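Side-chain contacts in nucleoporin NUP159 (Saccharomyces cerevisiae, PDB 1XIP), which helps build the nuclear pore complex and, through this N-terminal beta-propeller domain, tethers the helicase Dbp5 to the pore for mRNA export: residues S186-N191 with E195-F200; S201-L206 with A258-T263; M248-H253 with S306-K311. All coordinates share one frame; numbering follows the deposited sequence.

Contact 1: residues S186-N191 with E195-F200; sequences SFAWRN and EKQFEF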
ATOM      1  N   SER A 186      14.303  -0.543  13.190  1.00 31.65           N
ATOM      2  CA  SER A 186      14.482  -1.440  12.080  1.00 32.17           C
ATOM      3  C   SER A 186      15.038  -2.744  12.591  1.00 32.69           C
ATOM      4  O   SER A 186      15.894  -2.754  13.461  1.00 32.96           O
ATOM      5  CB  SER A 186      15.437  -0.818  11.068  1.00 31.91           C
ATOM      6  OG  SER A 186      15.603  -1.656   9.947  1.00 32.61           O
ATOM      7  N   PHE A 187      14.542  -3.852  12.063  1.00 33.60           N
ATOM      8  CA  PHE A 187      14.985  -5.168  12.516  1.00 34.05           C
ATOM      9  C   PHE A 187      15.343  -6.036  11.335  1.00 34.84           C
ATOM     10  O   PHE A 187      14.723  -5.949  10.280  1.00 35.29           O
ATOM     11  CB  PHE A 187      13.880  -5.882  13.284  1.00 33.60           C
ATOM     12  CG  PHE A 187      13.296  -5.092  14.423  1.00 33.70           C
ATOM     13  CD1 PHE A 187      13.621  -5.410  15.743  1.00 33.80           C
ATOM     14  CD2 PHE A 187      12.377  -4.072  14.187  1.00 33.10           C
ATOM     15  CE1 PHE A 187      13.069  -4.706  16.799  1.00 33.53           C
ATOM     16  CE2 PHE A 187      11.825  -3.364  15.235  1.00 32.60           C
ATOM     17  CZ  PHE A 187      12.169  -3.680  16.543  1.00 33.54           C
ATOM     18  N   ALA A 188      16.329  -6.894  11.515  1.00 35.79           N
ATOM     19  CA  ALA A 188      16.499  -8.012  10.605  1.00 36.54           C
ATOM     20  C   ALA A 188      15.337  -8.979  10.853  1.00 37.16           C
ATOM     21  O   ALA A 188      14.981  -9.252  12.006  1.00 36.87           O
ATOM     22  CB  ALA A 188      17.816  -8.682  10.840  1.00 36.43           C
ATOM     23  N   TRP A 189      14.736  -9.459   9.765  1.00 37.97           N
ATOM     24  CA  TRP A 189      13.554 -10.311   9.829  1.00 39.02           C
ATOM     25  C   TRP A 189      13.755 -11.674   9.116  1.00 40.26           C
ATOM     26  O   TRP A 189      14.154 -11.729   7.942  1.00 40.12           O
ATOM     27  CB  TRP A 189      12.349  -9.568   9.241  1.00 38.61           C
ATOM     28  CG  TRP A 189      11.125 -10.410   9.165  1.00 38.09           C
ATOM     29  CD1 TRP A 189      10.743 -11.213   8.126  1.00 37.50           C
ATOM     30  CD2 TRP A 189      10.127 -10.564  10.177  1.00 37.10           C
ATOM     31  NE1 TRP A 189       9.570 -11.858   8.431  1.00 38.24           N
ATOM     32  CE2 TRP A 189       9.168 -11.478   9.686  1.00 37.70           C
ATOM     33  CE3 TRP A 189       9.947 -10.026  11.457  1.00 36.60           C
ATOM     34  CZ2 TRP A 189       8.037 -11.856  10.426  1.00 37.03           C
ATOM     35  CZ3 TRP A 189       8.836 -10.400  12.190  1.00 36.74           C
ATOM     36  CH2 TRP A 189       7.889 -11.306  11.669  1.00 37.71           C
ATOM     37  N   ARG A 190      13.457 -12.762   9.826  1.00 41.84           N
ATOM     38  CA  ARG A 190      13.567 -14.116   9.268  1.00 43.36           C
ATOM     39  C   ARG A 190      12.479 -15.055   9.793  1.00 44.40           C
ATOM     40  O   ARG A 190      12.617 -15.615  10.891  1.00 44.46           O
ATOM     41  CB  ARG A 190      14.943 -14.714   9.589  1.00 43.55           C
ATOM     42  CG  ARG A 190      15.848 -14.883   8.389  1.00 43.66           C
ATOM     43  CD  ARG A 190      15.922 -16.291   7.857  1.00 42.86           C
ATOM     44  NE  ARG A 190      16.098 -16.286   6.409  1.00 43.01           N
ATOM     45  CZ  ARG A 190      16.615 -17.285   5.710  1.00 42.57           C
ATOM     46  NH1 ARG A 190      17.011 -18.389   6.323  1.00 42.54           N
ATOM     47  NH2 ARG A 190      16.734 -17.182   4.391  1.00 42.47           N
ATOM     48  N   ASN A 191      11.408 -15.225   9.010  1.00 45.66           N
ATOM     49  CA  ASN A 191      10.334 -16.180   9.336  1.00 46.83           C
ATOM     50  C   ASN A 191       9.786 -16.079  10.785  1.00 47.90           C
ATOM     51  O   ASN A 191       9.788 -17.065  11.534  1.00 47.98           O
ATOM     52  CB  ASN A 191      10.781 -17.612   9.004  1.00 46.61           C
ATOM     53  CG  ASN A 191       9.647 -18.624   9.083  1.00 46.77           C
ATOM     54  OD1 ASN A 191       8.557 -18.411   8.544  1.00 47.70           O
ATOM     55  ND2 ASN A 191       9.908 -19.747   9.742  1.00 46.33           N
ATOM     56  N   GLU A 195      15.820  -9.355  14.934  1.00 54.30           N
ATOM     57  CA  GLU A 195      16.922  -8.812  15.707  1.00 54.09           C
ATOM     58  C   GLU A 195      17.118  -7.343  15.338  1.00 53.44           C
ATOM     59  O   GLU A 195      17.293  -7.018  14.159  1.00 53.22           O
ATOM     60  CB  GLU A 195      18.214  -9.594  15.422  1.00 54.39           C
ATOM     61  CG  GLU A 195      18.227 -11.025  15.953  1.00 55.79           C
ATOM     62  CD  GLU A 195      19.613 -11.484  16.391  1.00 57.62           C
ATOM     63  OE1 GLU A 195      20.448 -10.617  16.760  1.00 58.32           O
ATOM     64  OE2 GLU A 195      19.866 -12.715  16.371  1.00 57.80           O
ATOM     65  N   LYS A 196      17.094  -6.469  16.348  1.00 52.78           N
ATOM     66  CA  LYS A 196      17.299  -5.031  16.157  1.00 52.00           C
ATOM     67  C   LYS A 196      18.507  -4.756  15.270  1.00 51.35           C
ATOM     68  O   LYS A 196      19.587  -5.271  15.518  1.00 51.40           O
ATOM     69  CB  LYS A 196      17.472  -4.339  17.509  1.00 52.17           C
ATOM     70  CG  LYS A 196      16.222  -3.634  18.013  1.00 52.38           C
ATOM     71  CD  LYS A 196      16.458  -2.140  18.243  1.00 51.30           C
ATOM     72  CE  LYS A 196      16.335  -1.793  19.723  1.00 51.09           C
ATOM     73  NZ  LYS A 196      14.918  -1.616  20.150  1.00 49.91           N
ATOM     74  N   GLN A 197      18.307  -3.977  14.221  1.00 50.71           N
ATOM     75  CA  GLN A 197      19.377  -3.629  13.296  1.00 50.47           C
ATOM     76  C   GLN A 197      19.888  -2.262  13.724  1.00 50.00           C
ATOM     77  O   GLN A 197      21.056  -2.115  14.093  1.00 50.08           O
ATOM     78  CB  GLN A 197      18.849  -3.572  11.850  1.00 50.93           C
ATOM     79  CG  GLN A 197      19.598  -4.430  10.802  1.00 51.48           C
ATOM     80  CD  GLN A 197      18.900  -4.435   9.416  1.00 52.75           C
ATOM     81  OE1 GLN A 197      18.691  -5.495   8.822  1.00 53.44           O
ATOM     82  NE2 GLN A 197      18.548  -3.254   8.918  1.00 52.95           N
ATOM     83  N   PHE A 198      18.998  -1.269  13.681  1.00 49.21           N
ATOM     84  CA  PHE A 198      19.286   0.080  14.170  1.00 48.26           C
ATOM     85  C   PHE A 198      18.049   0.790  14.730  1.00 47.32           C
ATOM     86  O   PHE A 198      16.958   0.227  14.765  1.00 47.22           O
ATOM     87  CB  PHE A 198      19.983   0.944  13.101  1.00 48.58           C
ATOM     88  CG  PHE A 198      19.388   0.839  11.734  1.00 49.25           C
ATOM     89  CD1 PHE A 198      19.896  -0.073  10.810  1.00 51.14           C
ATOM     90  CD2 PHE A 198      18.347   1.674  11.349  1.00 50.31           C
ATOM     91  CE1 PHE A 198      19.359  -0.171   9.522  1.00 52.05           C
ATOM     92  CE2 PHE A 198      17.799   1.595  10.065  1.00 51.62           C
ATOM     93  CZ  PHE A 198      18.306   0.665   9.147  1.00 52.59           C
ATOM     94  N   GLU A 199      18.238   2.035  15.162  1.00 46.13           N
ATOM     95  CA  GLU A 199      17.238   2.782  15.915  1.00 44.75           C
ATOM     96  C   GLU A 199      17.566   4.256  15.788  1.00 43.70           C
ATOM     97  O   GLU A 199      18.741   4.626  15.805  1.00 43.89           O
ATOM     98  CB  GLU A 199      17.323   2.374  17.381  1.00 44.99           C
ATOM     99  CG  GLU A 199      16.134   2.759  18.235  1.00 45.92           C
ATOM    100  CD  GLU A 199      16.082   1.959  19.526  1.00 47.56           C
ATOM    101  OE1 GLU A 199      17.088   1.938  20.281  1.00 47.71           O
ATOM    102  OE2 GLU A 199      15.031   1.342  19.784  1.00 48.80           O
ATOM    103  N   PHE A 200      16.547   5.105  15.659  1.00 42.05           N
ATOM    104  CA  PHE A 200      16.785   6.548  15.659  1.00 40.48           C
ATOM    105  C   PHE A 200      15.569   7.419  15.973  1.00 39.59           C
ATOM    106  O   PHE A 200      14.428   6.982  15.848  1.00 39.89           O
ATOM    107  CB  PHE A 200      17.481   7.006  14.368  1.00 40.37           C
ATOM    108  CG  PHE A 200      16.746   6.658  13.118  1.00 40.38           C
ATOM    109  CD1 PHE A 200      15.943   7.595  12.493  1.00 40.12           C
ATOM    110  CD2 PHE A 200      16.877   5.397  12.544  1.00 40.87           C
ATOM    111  CE1 PHE A 200      15.260   7.280  11.315  1.00 40.93           C
ATOM    112  CE2 PHE A 200      16.202   5.071  11.375  1.00 41.25           C
ATOM    113  CZ  PHE A 200      15.394   6.020  10.755  1.00 41.00           C
TER
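Phe-198 turns its CG into the position between its own backbone N and carbonyl carbon (chi1 44°), which swings the benzyl ring back over Ser-186 on the neighbouring strand. Ser-186 meets it with the methylene: CB lies 3.5 Å from Phe-198 CE2, above one face and displaced toward the rim, in a CH-pi contact 23° off the ring normal. With OG opposite the backbone N (chi1 -178°), the serine hydroxyl can reach Gln-174 on the next strand, to which it is hydrogen-bonded.

Beneath these side chains runs the antiparallel hairpin of strands 184-190 and 193-200, the last two strands of a four-stranded propeller sheet. Ala-188 and Glu-195 form a regular hydrogen-bonded pair, Ala-188 N giving to Glu-195 O at 2.8 Å and Glu-195 N returning to Ala-188 O at 3.0 Å. Past the non-hydrogen-bonded pair of Phe-187 and Lys-196 the register slips by a residue. Gln-197 and Phe-198 together face Ser-186, a classic beta bulge: Gln-197 N donates to Ser-186 O at 2.8 Å, Phe-198 N adds a weak second bond to the same oxygen, and Ser-186 N gives to Phe-198 O at 3.2 Å. The extended Gln-197 side chain runs back to bring OE1 beside Ala-188.

Within the non-hydrogen-bonded pair, Phe-187 CE1 approaches Lys-196 CG obliquely at 3.5 Å. The bent lysine chain continues along its own strand to a salt bridge, NZ to Glu-199 OE2 at 3.0 Å, the oxygen being met from above the carboxylate plane.

The chemistry is thus mostly backbone hydrogen bonding, with Ser-186 O taking two of the five bonds, one of them weak. The lysine charge is probably balanced within its own strand and contributes little directly to holding the two strands together.

Contact 2: residues S201-L206 with A258-T263; sequences SLPSEL and ASFQET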
ATOM      1  N   SER A 201      15.843   8.650  16.402  1.00 38.13           N
ATOM      2  CA  SER A 201      14.823   9.644  16.696  1.00 36.50           C
ATOM      3  C   SER A 201      14.763  10.677  15.581  1.00 35.54           C
ATOM      4  O   SER A 201      15.542  10.629  14.640  1.00 35.30           O
ATOM      5  CB  SER A 201      15.129  10.329  18.028  1.00 36.39           C
ATOM      6  OG  SER A 201      14.089  10.093  18.958  1.00 36.09           O
ATOM      7  N   LEU A 202      13.831  11.609  15.694  1.00 34.73           N
ATOM      8  CA  LEU A 202      13.689  12.695  14.732  1.00 34.28           C
ATOM      9  C   LEU A 202      14.822  13.705  14.867  1.00 33.98           C
ATOM     10  O   LEU A 202      15.311  13.946  15.984  1.00 33.88           O
ATOM     11  CB  LEU A 202      12.362  13.417  14.964  1.00 34.27           C
ATOM     12  CG  LEU A 202      11.339  13.414  13.847  1.00 33.94           C
ATOM     13  CD1 LEU A 202      10.984  11.999  13.525  1.00 33.80           C
ATOM     14  CD2 LEU A 202      10.127  14.181  14.303  1.00 33.80           C
ATOM     15  N   PRO A 203      15.226  14.318  13.749  1.00 33.54           N
ATOM     16  CA  PRO A 203      16.209  15.398  13.788  1.00 33.55           C
ATOM     17  C   PRO A 203      15.656  16.578  14.568  1.00 33.79           C
ATOM     18  O   PRO A 203      14.440  16.817  14.558  1.00 33.75           O
ATOM     19  CB  PRO A 203      16.377  15.780  12.319  1.00 33.22           C
ATOM     20  CG  PRO A 203      15.877  14.672  11.584  1.00 33.11           C
ATOM     21  CD  PRO A 203      14.775  14.057  12.378  1.00 33.45           C
ATOM     22  N   SER A 204      16.548  17.297  15.243  1.00 34.13           N
ATOM     23  CA  SER A 204      16.192  18.449  16.069  1.00 34.14           C
ATOM     24  C   SER A 204      15.206  19.395  15.387  1.00 33.87           C
ATOM     25  O   SER A 204      14.194  19.771  15.974  1.00 33.48           O
ATOM     26  CB  SER A 204      17.456  19.200  16.452  1.00 33.92           C
ATOM     27  OG  SER A 204      17.263  19.886  17.666  1.00 35.95           O
ATOM     28  N   GLU A 205      15.498  19.744  14.136  1.00 34.06           N
ATOM     29  CA  GLU A 205      14.691  20.699  13.381  1.00 34.53           C
ATOM     30  C   GLU A 205      13.320  20.155  13.020  1.00 34.91           C
ATOM     31  O   GLU A 205      12.457  20.912  12.594  1.00 35.25           O
ATOM     32  CB  GLU A 205      15.405  21.121  12.102  1.00 34.39           C
ATOM     33  CG  GLU A 205      16.759  21.746  12.327  1.00 35.21           C
ATOM     34  CD  GLU A 205      17.903  20.773  12.135  1.00 36.80           C
ATOM     35  OE1 GLU A 205      17.806  19.598  12.589  1.00 36.67           O
ATOM     36  OE2 GLU A 205      18.918  21.195  11.533  1.00 38.51           O
ATOM     37  N   LEU A 206      13.130  18.844  13.178  1.00 35.30           N
ATOM     38  CA  LEU A 206      11.852  18.208  12.882  1.00 35.48           C
ATOM     39  C   LEU A 206      11.011  18.012  14.131  1.00 35.92           C
ATOM     40  O   LEU A 206       9.789  17.944  14.046  1.00 36.32           O
ATOM     41  CB  LEU A 206      12.046  16.879  12.150  1.00 35.37           C
ATOM     42  CG  LEU A 206      12.714  16.926  10.774  1.00 35.22           C
ATOM     43  CD1 LEU A 206      12.314  15.710   9.971  1.00 34.05           C
ATOM     44  CD2 LEU A 206      12.380  18.222  10.009  1.00 35.75           C
ATOM     45  N   ALA A 258      21.038   8.471  10.647  1.00 43.30           N
ATOM     46  CA  ALA A 258      19.988   8.681   9.664  1.00 41.65           C
ATOM     47  C   ALA A 258      19.988  10.129   9.187  1.00 40.28           C
ATOM     48  O   ALA A 258      20.183  11.044   9.978  1.00 40.40           O
ATOM     49  CB  ALA A 258      18.648   8.327  10.263  1.00 41.80           C
ATOM     50  N   SER A 259      19.800  10.335   7.892  1.00 38.47           N
ATOM     51  CA  SER A 259      19.536  11.668   7.370  1.00 37.06           C
ATOM     52  C   SER A 259      18.093  11.749   6.873  1.00 36.16           C
ATOM     53  O   SER A 259      17.604  10.836   6.217  1.00 36.60           O
ATOM     54  CB  SER A 259      20.507  12.039   6.247  1.00 36.75           C
ATOM     55  OG  SER A 259      21.236  10.919   5.806  1.00 37.60           O
ATOM     56  N   PHE A 260      17.413  12.839   7.191  1.00 34.44           N
ATOM     57  CA  PHE A 260      16.078  13.063   6.701  1.00 32.70           C
ATOM     58  C   PHE A 260      16.153  14.099   5.602  1.00 32.63           C
ATOM     59  O   PHE A 260      17.003  14.978   5.646  1.00 32.61           O
ATOM     60  CB  PHE A 260      15.200  13.579   7.825  1.00 32.36           C
ATOM     61  CG  PHE A 260      14.886  12.562   8.878  1.00 30.03           C
ATOM     62  CD1 PHE A 260      13.568  12.293   9.214  1.00 29.25           C
ATOM     63  CD2 PHE A 260      15.890  11.899   9.552  1.00 28.60           C
ATOM     64  CE1 PHE A 260      13.251  11.365  10.203  1.00 28.03           C
ATOM     65  CE2 PHE A 260      15.586  10.964  10.535  1.00 28.47           C
ATOM     66  CZ  PHE A 260      14.258  10.702  10.863  1.00 27.17           C
ATOM     67  N   GLN A 261      15.267  13.996   4.613  1.00 32.15           N
ATOM     68  CA  GLN A 261      15.201  14.970   3.526  1.00 31.45           C
ATOM     69  C   GLN A 261      13.765  15.076   3.048  1.00 30.92           C
ATOM     70  O   GLN A 261      13.136  14.048   2.792  1.00 30.79           O
ATOM     71  CB  GLN A 261      16.065  14.511   2.356  1.00 31.99           C
ATOM     72  CG  GLN A 261      17.581  14.579   2.561  1.00 32.32           C
ATOM     73  CD  GLN A 261      18.329  13.921   1.415  1.00 32.57           C
ATOM     74  OE1 GLN A 261      18.433  12.697   1.363  1.00 34.03           O
ATOM     75  NE2 GLN A 261      18.822  14.729   0.478  1.00 31.69           N
ATOM     76  N   GLU A 262      13.262  16.304   2.898  1.00 29.93           N
ATOM     77  CA  GLU A 262      11.873  16.541   2.497  1.00 29.49           C
ATOM     78  C   GLU A 262      11.636  16.293   1.027  1.00 28.82           C
ATOM     79  O   GLU A 262      12.512  16.563   0.217  1.00 28.71           O
ATOM     80  CB  GLU A 262      11.469  17.979   2.783  1.00 29.80           C
ATOM     81  CG  GLU A 262      10.908  18.196   4.172  1.00 31.92           C
ATOM     82  CD  GLU A 262       9.590  18.961   4.183  1.00 33.75           C
ATOM     83  OE1 GLU A 262       9.386  19.756   5.125  1.00 33.20           O
ATOM     84  OE2 GLU A 262       8.755  18.750   3.273  1.00 34.35           O
ATOM     85  N   THR A 263      10.449  15.774   0.692  1.00 28.02           N
ATOM     86  CA  THR A 263       9.879  15.920  -0.650  1.00 27.61           C
ATOM     87  C   THR A 263       8.534  16.575  -0.589  1.00 26.99           C
ATOM     88  O   THR A 263       7.759  16.373   0.354  1.00 26.75           O
ATOM     89  CB  THR A 263       9.643  14.592  -1.369  1.00 27.65           C
ATOM     90  OG1 THR A 263      10.065  13.496  -0.552  1.00 29.51           O
ATOM     91  CG2 THR A 263      10.479  14.522  -2.634  1.00 27.90           C
TER
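Ser-201 enters the contact through its backbone, its carbonyl O standing 4.0 Å from Phe-260 CZ in an oblique approach; the same oxygen is hydrogen-bonded to the hydroxyl of Ser-3. Leu-202 sets off away from the strand at its first bond, yet CD1 turns back to within 4.1 Å of Phe-260 CE1, the two side chains crossing at about a right angle and CD1 meeting the ring obliquely.

Pro-203 supplies the main touch. Its CD lies almost exactly over the middle of the Phe-260 ring, 3.5 Å from the centroid and only 3° off the normal, a nearly ideal CH-pi geometry, while CG leans toward the CB end of the ring, 3.4 Å from Phe-260 CD2. The CD and CG methylenes thus lie over one face of the ring. From here the chain turns: Leu-206 N bonds back to Pro-203 O at 2.8 Å, starting a short, weakly bonded helix. That turn returns Leu-206 to the aromatic, where CD1 packs obliquely 3.7 Å from Phe-260 CD1. Phe-260 itself holds CG anti to its carbonyl carbon (chi1 -70°), projecting the ring into this apolar setting.

Leu-5, on the short strand 4-5 that pairs in parallel with 257-263, touches Pro-203, Leu-206 and Phe-260 alike. Ile-251 on strand 246-254 adds to the packing, so that the linker leaving strand 193-200 and helix 204-207 cover the face of this mixed propeller sheet that carries Leu-5, Phe-260 and Ile-251.

Contact 3: residues M248-H253 with S306-K311; sequences MYIIKH and SIWDSK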
HETATM    1  N   MSE A 248       6.430  14.651   3.811  1.00 29.44           N
HETATM    2  CA  MSE A 248       7.133  13.410   3.478  1.00 30.61           C
HETATM    3  C   MSE A 248       8.637  13.541   3.570  1.00 29.71           C
HETATM    4  O   MSE A 248       9.211  14.528   3.123  1.00 29.60           O
HETATM    5  CB  MSE A 248       6.758  12.878   2.094  1.00 31.44           C
HETATM    6  CG  MSE A 248       5.791  13.726   1.325  1.00 37.77           C
HETATM    7 SE   MSE A 248       3.933  13.550   1.944  1.00 49.83          SE
HETATM    8  CE  MSE A 248       3.503  11.841   1.142  1.00 47.03           C
ATOM      9  N   TYR A 249       9.270  12.520   4.141  1.00 28.71           N
ATOM     10  CA  TYR A 249      10.707  12.508   4.296  1.00 27.87           C
ATOM     11  C   TYR A 249      11.302  11.204   3.806  1.00 27.90           C
ATOM     12  O   TYR A 249      10.784  10.130   4.090  1.00 28.19           O
ATOM     13  CB  TYR A 249      11.084  12.738   5.757  1.00 27.13           C
ATOM     14  CG  TYR A 249      10.741  14.119   6.254  1.00 26.47           C
ATOM     15  CD1 TYR A 249      11.672  15.154   6.203  1.00 25.70           C
ATOM     16  CD2 TYR A 249       9.483  14.396   6.777  1.00 25.09           C
ATOM     17  CE1 TYR A 249      11.349  16.414   6.667  1.00 23.80           C
ATOM     18  CE2 TYR A 249       9.159  15.642   7.227  1.00 23.82           C
ATOM     19  CZ  TYR A 249      10.085  16.647   7.180  1.00 24.12           C
ATOM     20  OH  TYR A 249       9.729  17.900   7.656  1.00 25.66           O
ATOM     21  N   ILE A 250      12.385  11.310   3.055  1.00 28.11           N
ATOM     22  CA  ILE A 250      13.211  10.169   2.741  1.00 28.77           C
ATOM     23  C   ILE A 250      14.325  10.072   3.788  1.00 29.76           C
ATOM     24  O   ILE A 250      15.068  11.020   4.007  1.00 29.89           O
ATOM     25  CB  ILE A 250      13.799  10.324   1.344  1.00 28.57           C
ATOM     26  CG1 ILE A 250      12.687  10.549   0.298  1.00 27.90           C
ATOM     27  CG2 ILE A 250      14.709   9.140   1.017  1.00 29.34           C
ATOM     28  CD1 ILE A 250      11.960   9.289  -0.152  1.00 27.30           C
ATOM     29  N   ILE A 251      14.408   8.939   4.460  1.00 31.19           N
ATOM     30  CA  ILE A 251      15.445   8.712   5.435  1.00 33.01           C
ATOM     31  C   ILE A 251      16.432   7.713   4.854  1.00 35.14           C
ATOM     32  O   ILE A 251      16.064   6.570   4.577  1.00 35.24           O
ATOM     33  CB  ILE A 251      14.845   8.180   6.731  1.00 32.67           C
ATOM     34  CG1 ILE A 251      13.898   9.212   7.339  1.00 32.61           C
ATOM     35  CG2 ILE A 251      15.948   7.808   7.724  1.00 32.90           C
ATOM     36  CD1 ILE A 251      12.663   8.601   8.010  1.00 32.13           C
ATOM     37  N   LYS A 252      17.671   8.164   4.634  1.00 37.65           N
ATOM     38  CA  LYS A 252      18.777   7.284   4.240  1.00 39.80           C
ATOM     39  C   LYS A 252      19.630   7.117   5.466  1.00 41.59           C
ATOM     40  O   LYS A 252      20.067   8.108   6.061  1.00 41.82           O
ATOM     41  CB  LYS A 252      19.612   7.887   3.103  1.00 39.64           C
ATOM     42  CG  LYS A 252      18.792   8.409   1.910  1.00 40.65           C
ATOM     43  CD  LYS A 252      19.635   8.503   0.628  1.00 41.47           C
ATOM     44  CE  LYS A 252      18.782   8.972  -0.560  1.00 41.78           C
ATOM     45  NZ  LYS A 252      19.564   9.638  -1.665  1.00 42.15           N
ATOM     46  N   HIS A 253      19.845   5.865   5.865  1.00 43.68           N
ATOM     47  CA  HIS A 253      20.635   5.568   7.050  1.00 45.81           C
ATOM     48  C   HIS A 253      22.030   5.067   6.691  1.00 46.81           C
ATOM     49  O   HIS A 253      22.208   3.904   6.342  1.00 47.10           O
ATOM     50  CB  HIS A 253      19.922   4.557   7.937  1.00 46.04           C
ATOM     51  CG  HIS A 253      20.707   4.162   9.141  1.00 47.99           C
ATOM     52  ND1 HIS A 253      21.318   2.930   9.262  1.00 49.74           N
ATOM     53  CD2 HIS A 253      20.997   4.841  10.278  1.00 50.05           C
ATOM     54  CE1 HIS A 253      21.943   2.865  10.426  1.00 51.01           C
ATOM     55  NE2 HIS A 253      21.764   4.011  11.062  1.00 51.30           N
ATOM     56  N   SER A 306       3.598   8.330  -7.781  1.00 23.69           N
ATOM     57  CA  SER A 306       4.987   8.757  -7.862  1.00 23.93           C
ATOM     58  C   SER A 306       5.917   7.639  -8.242  1.00 24.04           C
ATOM     59  O   SER A 306       5.562   6.469  -8.143  1.00 24.39           O
ATOM     60  CB  SER A 306       5.436   9.336  -6.529  1.00 23.80           C
ATOM     61  OG  SER A 306       4.442  10.197  -6.028  1.00 25.60           O
ATOM     62  N   ILE A 307       7.113   8.011  -8.677  1.00 24.25           N
ATOM     63  CA  ILE A 307       8.173   7.058  -8.966  1.00 24.63           C
ATOM     64  C   ILE A 307       9.428   7.395  -8.142  1.00 25.08           C
ATOM     65  O   ILE A 307       9.864   8.536  -8.120  1.00 25.29           O
ATOM     66  CB  ILE A 307       8.509   7.076 -10.452  1.00 24.49           C
ATOM     67  CG1 ILE A 307       7.252   6.872 -11.298  1.00 24.95           C
ATOM     68  CG2 ILE A 307       9.511   6.002 -10.774  1.00 24.16           C
ATOM     69  CD1 ILE A 307       7.459   7.212 -12.774  1.00 26.07           C
ATOM     70  N   TRP A 308       9.980   6.393  -7.463  1.00 25.72           N
ATOM     71  CA  TRP A 308      11.238   6.508  -6.743  1.00 26.31           C
ATOM     72  C   TRP A 308      12.250   5.573  -7.402  1.00 27.49           C
ATOM     73  O   TRP A 308      11.993   4.379  -7.524  1.00 28.04           O
ATOM     74  CB  TRP A 308      11.027   6.098  -5.291  1.00 25.89           C
ATOM     75  CG  TRP A 308      12.288   6.072  -4.504  1.00 24.97           C
ATOM     76  CD1 TRP A 308      13.020   4.977  -4.168  1.00 24.32           C
ATOM     77  CD2 TRP A 308      12.983   7.201  -3.963  1.00 22.71           C
ATOM     78  NE1 TRP A 308      14.127   5.355  -3.449  1.00 24.09           N
ATOM     79  CE2 TRP A 308      14.128   6.717  -3.313  1.00 21.29           C
ATOM     80  CE3 TRP A 308      12.758   8.584  -3.983  1.00 22.61           C
ATOM     81  CZ2 TRP A 308      15.040   7.550  -2.683  1.00 21.08           C
ATOM     82  CZ3 TRP A 308      13.670   9.418  -3.356  1.00 22.16           C
ATOM     83  CH2 TRP A 308      14.799   8.896  -2.714  1.00 20.63           C
ATOM     84  N   ASP A 309      13.404   6.078  -7.843  1.00 28.55           N
ATOM     85  CA  ASP A 309      14.361   5.225  -8.560  1.00 29.28           C
ATOM     86  C   ASP A 309      15.485   4.612  -7.690  1.00 29.47           C
ATOM     87  O   ASP A 309      16.412   4.011  -8.226  1.00 29.79           O
ATOM     88  CB  ASP A 309      14.934   5.959  -9.778  1.00 28.81           C
ATOM     89  CG  ASP A 309      16.083   6.899  -9.500  1.00 30.58           C
ATOM     90  OD1 ASP A 309      16.387   7.153  -8.311  1.00 31.29           O
ATOM     91  OD2 ASP A 309      16.711   7.407 -10.456  1.00 32.68           O
ATOM     92  N   SER A 310      15.383   4.764  -6.365  1.00 29.73           N
ATOM     93  CA  SER A 310      16.385   4.252  -5.420  1.00 29.91           C
ATOM     94  C   SER A 310      17.229   5.395  -4.823  1.00 29.84           C
ATOM     95  O   SER A 310      17.842   5.238  -3.776  1.00 30.44           O
ATOM     96  CB  SER A 310      17.279   3.204  -6.086  1.00 30.11           C
ATOM     97  OG  SER A 310      18.456   3.807  -6.579  1.00 31.71           O
ATOM     98  N   LYS A 311      17.261   6.531  -5.528  1.00 29.52           N
ATOM     99  CA  LYS A 311      18.081   7.674  -5.085  1.00 29.16           C
ATOM    100  C   LYS A 311      17.372   9.037  -5.126  1.00 28.39           C
ATOM    101  O   LYS A 311      17.749   9.943  -4.388  1.00 28.67           O
ATOM    102  CB  LYS A 311      19.375   7.752  -5.907  1.00 29.70           C
ATOM    103  CG  LYS A 311      19.172   7.833  -7.432  1.00 31.20           C
ATOM    104  CD  LYS A 311      20.251   8.671  -8.122  1.00 33.77           C
ATOM    105  CE  LYS A 311      20.394   8.339  -9.612  1.00 35.82           C
ATOM    106  NZ  LYS A 311      19.260   8.875 -10.425  1.00 36.41           N
TER
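The interface between two consecutive sheets of the beta-propeller is bridged here by Ile-250 and Trp-308, approaching from opposite directions, and by Lys-252 reaching the turn after strand 306-308. Ile-250 lays CD1 on one face of the indole, 3.6 Å from Trp-308 CZ3 and toward the rim of the six-membered ring, while its CG2 branch stands 3.7 Å from Trp-308 CH2. On the opposite face sits Lys-311 N, brought there by the chain folding back, so the indole is held between its own turn and the neighbouring sheet.

An Asx turn shapes that fold-back: Asp-309 OD1 accepts from Lys-311 N at 3.0 Å and also from the backbone of Gln-312. The other carboxylate oxygen, OD2, forms a salt bridge with Lys-311 NZ at 2.9 Å through its syn lone pair. Lys-252 keeps its chain extended beyond CG and gives a rather long hydrogen bond, NZ to Lys-311 O at 3.3 Å.

An apolar pair inside with a polar tether at the more exposed lysines, joining sheets through side chains rather than strand pairing, fits the way successive blades pack face to face in a beta-propeller.

In the fold
Contact 1 is a surface contact made inside one sheet, between hairpin strands 184-190 and 193-200, and backbone hydrogen bonds dominate it. Contact 2 is buried and almost wholly apolar across its segments, with one backbone carbonyl against the ring, packing the linker that follows strand 193-200 against the next sheet. Contact 3, partly buried, joins that sheet to the following one and mixes an aromatic CH-pi touch with a lysine tether. Contacts 2 and 3 share a foundation, since strands 246-254 and 257-263 are hydrogen-bonded neighbours and use opposite faces of their sheet. Phe-200 connects contact 1 to both, touching Phe-260 and Ile-251, while Phe-198 stacks on His-253.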